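Local coordinates for PhiRv1 phage protein (Mycobacterium tuberculosis, PDB 6LG3), which is a phage-related bacterial toxin, probably EST12, thought to activate a RACK1-NLRP3-gasdermin D pyroptosis and IL-1 beta immune pathway, at residues 16-21 with 58-63. Sequence-based numbering, arbitrary orientation.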
ATOM      1  N   GLN A  16      -2.891  -7.526  -0.251  1.00 30.73           N
ATOM      2  CA  GLN A  16      -3.896  -8.242   0.537  1.00 31.40           C
ATOM      3  C   GLN A  16      -5.286  -7.646   0.350  1.00 31.29           C
ATOM      4  O   GLN A  16      -6.278  -8.384   0.254  1.00 30.27           O
ATOM      5  CB  GLN A  16      -3.523  -8.231   2.025  1.00 31.26           C
ATOM      6  CG  GLN A  16      -2.276  -9.011   2.359  1.00 43.49           C
ATOM      7  CD  GLN A  16      -1.950  -8.956   3.847  1.00 60.37           C
ATOM      8  OE1 GLN A  16      -0.807  -8.705   4.238  1.00 64.79           O
ATOM      9  NE2 GLN A  16      -2.957  -9.190   4.683  1.00 60.51           N
ATOM     10  N   VAL A  17      -5.386  -6.315   0.322  1.00 34.76           N
ATOM     11  CA  VAL A  17      -6.686  -5.671   0.150  1.00 35.26           C
ATOM     12  C   VAL A  17      -7.276  -6.025  -1.209  1.00 30.05           C
ATOM     13  O   VAL A  17      -8.465  -6.348  -1.328  1.00 32.52           O
ATOM     14  CB  VAL A  17      -6.562  -4.144   0.323  1.00 38.21           C
ATOM     15  CG1 VAL A  17      -7.862  -3.452  -0.114  1.00 36.65           C
ATOM     16  CG2 VAL A  17      -6.219  -3.793   1.765  1.00 35.90           C
ATOM     17  N   VAL A  18      -6.452  -5.958  -2.258  1.00 26.10           N
ATOM     18  CA  VAL A  18      -6.960  -6.236  -3.599  1.00 32.11           C
ATOM     19  C   VAL A  18      -7.421  -7.681  -3.694  1.00 35.66           C
ATOM     20  O   VAL A  18      -8.479  -7.974  -4.272  1.00 31.94           O
ATOM     21  CB  VAL A  18      -5.896  -5.910  -4.664  1.00 28.09           C
ATOM     22  CG1 VAL A  18      -6.406  -6.283  -6.064  1.00 27.59           C
ATOM     23  CG2 VAL A  18      -5.530  -4.430  -4.616  1.00 30.91           C
ATOM     24  N   CYS A  19      -6.642  -8.605  -3.114  1.00 32.54           N
ATOM     25  CA  CYS A  19      -7.029 -10.014  -3.136  1.00 32.10           C
ATOM     26  C   CYS A  19      -8.338 -10.226  -2.399  1.00 34.54           C
ATOM     27  O   CYS A  19      -9.210 -10.974  -2.859  1.00 34.67           O
ATOM     28  CB  CYS A  19      -5.932 -10.876  -2.515  1.00 36.22           C
ATOM     29  SG  CYS A  19      -4.424 -11.007  -3.497  1.00 37.38           S
ATOM     30  N   SER A  20      -8.492  -9.569  -1.250  1.00 29.92           N
ATOM     31  CA  SER A  20      -9.718  -9.713  -0.473  1.00 37.24           C
ATOM     32  C   SER A  20     -10.928  -9.196  -1.240  1.00 40.02           C
ATOM     33  O   SER A  20     -11.993  -9.826  -1.238  1.00 41.98           O
ATOM     34  CB  SER A  20      -9.579  -8.975   0.858  1.00 45.96           C
ATOM     35  OG  SER A  20     -10.799  -9.003   1.575  1.00 62.18           O
ATOM     36  N   GLN A  21     -10.789  -8.046  -1.899  1.00 37.91           N
ATOM     37  CA  GLN A  21     -11.944  -7.441  -2.547  1.00 41.77           C
ATOM     38  C   GLN A  21     -12.265  -8.060  -3.896  1.00 40.74           C
ATOM     39  O   GLN A  21     -13.402  -7.930  -4.358  1.00 43.33           O
ATOM     40  CB  GLN A  21     -11.729  -5.935  -2.713  1.00 48.39           C
ATOM     41  CG  GLN A  21     -11.779  -5.171  -1.395  1.00 58.63           C
ATOM     42  CD  GLN A  21     -11.827  -3.672  -1.589  1.00 66.44           C
ATOM     43  OE1 GLN A  21     -11.522  -3.162  -2.669  1.00 71.74           O
ATOM     44  NE2 GLN A  21     -12.226  -2.956  -0.546  1.00 69.59           N
ATOM     45  N   ASN A  58      -8.325   6.475  -4.985  1.00 38.65           N
ATOM     46  CA  ASN A  58      -9.010   5.830  -3.874  1.00 40.38           C
ATOM     47  C   ASN A  58      -8.001   5.245  -2.901  1.00 37.93           C
ATOM     48  O   ASN A  58      -7.010   4.636  -3.315  1.00 35.99           O
ATOM     49  CB  ASN A  58      -9.945   4.725  -4.359  1.00 45.44           C
ATOM     50  CG  ASN A  58     -10.740   5.139  -5.573  1.00 58.42           C
ATOM     51  OD1 ASN A  58     -11.326   6.219  -5.592  1.00 63.70           O
ATOM     52  ND2 ASN A  58     -10.765   4.290  -6.595  1.00 59.59           N
ATOM     53  N   VAL A  59      -8.267   5.427  -1.608  1.00 37.82           N
ATOM     54  CA  VAL A  59      -7.388   4.884  -0.578  1.00 33.28           C
ATOM     55  C   VAL A  59      -7.610   3.385  -0.472  1.00 35.54           C
ATOM     56  O   VAL A  59      -8.699   2.928  -0.101  1.00 37.89           O
ATOM     57  CB  VAL A  59      -7.626   5.569   0.772  1.00 36.31           C
ATOM     58  CG1 VAL A  59      -6.746   4.902   1.840  1.00 29.68           C
ATOM     59  CG2 VAL A  59      -7.338   7.058   0.677  1.00 39.77           C
ATOM     60  N   LEU A  60      -6.577   2.609  -0.795  1.00 28.20           N
ATOM     61  CA  LEU A  60      -6.628   1.168  -0.609  1.00 27.72           C
ATOM     62  C   LEU A  60      -6.226   0.768   0.803  1.00 33.56           C
ATOM     63  O   LEU A  60      -6.801  -0.173   1.362  1.00 33.75           O
ATOM     64  CB  LEU A  60      -5.708   0.466  -1.607  1.00 30.98           C
ATOM     65  CG  LEU A  60      -6.191   0.262  -3.044  1.00 38.30           C
ATOM     66  CD1 LEU A  60      -5.128  -0.464  -3.839  1.00 35.95           C
ATOM     67  CD2 LEU A  60      -7.495  -0.502  -3.091  1.00 42.24           C
ATOM     68  N   VAL A  61      -5.237   1.455   1.386  1.00 33.06           N
ATOM     69  CA  VAL A  61      -4.685   1.062   2.683  1.00 28.56           C
ATOM     70  C   VAL A  61      -4.483   2.303   3.535  1.00 28.51           C
ATOM     71  O   VAL A  61      -3.960   3.312   3.057  1.00 29.43           O
ATOM     72  CB  VAL A  61      -3.334   0.321   2.544  1.00 30.45           C
ATOM     73  CG1 VAL A  61      -2.773  -0.079   3.925  1.00 35.78           C
ATOM     74  CG2 VAL A  61      -3.455  -0.886   1.638  1.00 36.14           C
ATOM     75  N   HIS A  62      -4.865   2.227   4.806  1.00 29.05           N
ATOM     76  CA  HIS A  62      -4.344   3.187   5.767  1.00 31.27           C
ATOM     77  C   HIS A  62      -3.864   2.433   6.998  1.00 30.94           C
ATOM     78  O   HIS A  62      -4.480   1.448   7.419  1.00 33.05           O
ATOM     79  CB  HIS A  62      -5.362   4.279   6.133  1.00 36.59           C
ATOM     80  CG  HIS A  62      -6.600   3.778   6.799  1.00 48.13           C
ATOM     81  ND1 HIS A  62      -6.688   3.603   8.164  1.00 55.49           N
ATOM     82  CD2 HIS A  62      -7.815   3.454   6.297  1.00 58.82           C
ATOM     83  CE1 HIS A  62      -7.897   3.170   8.472  1.00 65.36           C
ATOM     84  NE2 HIS A  62      -8.602   3.072   7.357  1.00 67.53           N
ATOM     85  N   ALA A  63      -2.724   2.858   7.524  1.00 24.12           N
ATOM     86  CA  ALA A  63      -2.107   2.181   8.656  1.00 27.27           C
ATOM     87  C   ALA A  63      -1.589   3.219   9.640  1.00 30.56           C
ATOM     88  O   ALA A  63      -1.013   4.227   9.235  1.00 25.52           O
ATOM     89  CB  ALA A  63      -0.958   1.271   8.206  1.00 27.87           C
TER
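Val17 reaches from helix 16-21 to the backbone of strand 58-63, where both of its methyls touch a carbonyl oxygen: Val17 CG1 and CG2 each lie 3.7 Å from Leu60 O. The valine thus straddles this oxygen with its branched end, in van der Waals contact. Val17 and Leu60 are the pair whose CA atoms lie nearest across the two segments, 6.9 Å apart.

The remaining contacts are between apolar side chains. With CG1 anti to the backbone N (chi1 169°), Val17 is left with CG2 beside that nitrogen, and this methyl also meets CG2 of Val61 at 4.0 Å, the two side chains crossing at a slant. Leu60 sends its forked end to the helix. Leu60 CD1 approaches Val18 CG2 at 4.1 Å, while Leu60 CD2 stands 4.2 Å from Val17 CG1, so that the leucine tip spans two successive helical residues. About 169 Å² is buried in all; the axes of 16-21 and 58-63 approach to 8.8 Å and run at 122° to each other.

Leu60 and Val61 form a classic beta bulge opposite Leu53 of strand 50-55, and the Leu60 backbone leaves the extended conformation and turns helix-like. Both residues bond through the backbone to Leu53, consistent with two consecutive strand residues both presenting side chains to the helix. Val61 is buried, packing further along helix 4-22 on Met10, Leu13 and Ala14. Leu60 also touches Leu33, and Val18 touches Ala29, both of helix 26-39, so the contact joins the C-terminal part of helix 4-22 to an outermost strand of the three-stranded antiparallel sheet, with helix 26-39 alongside.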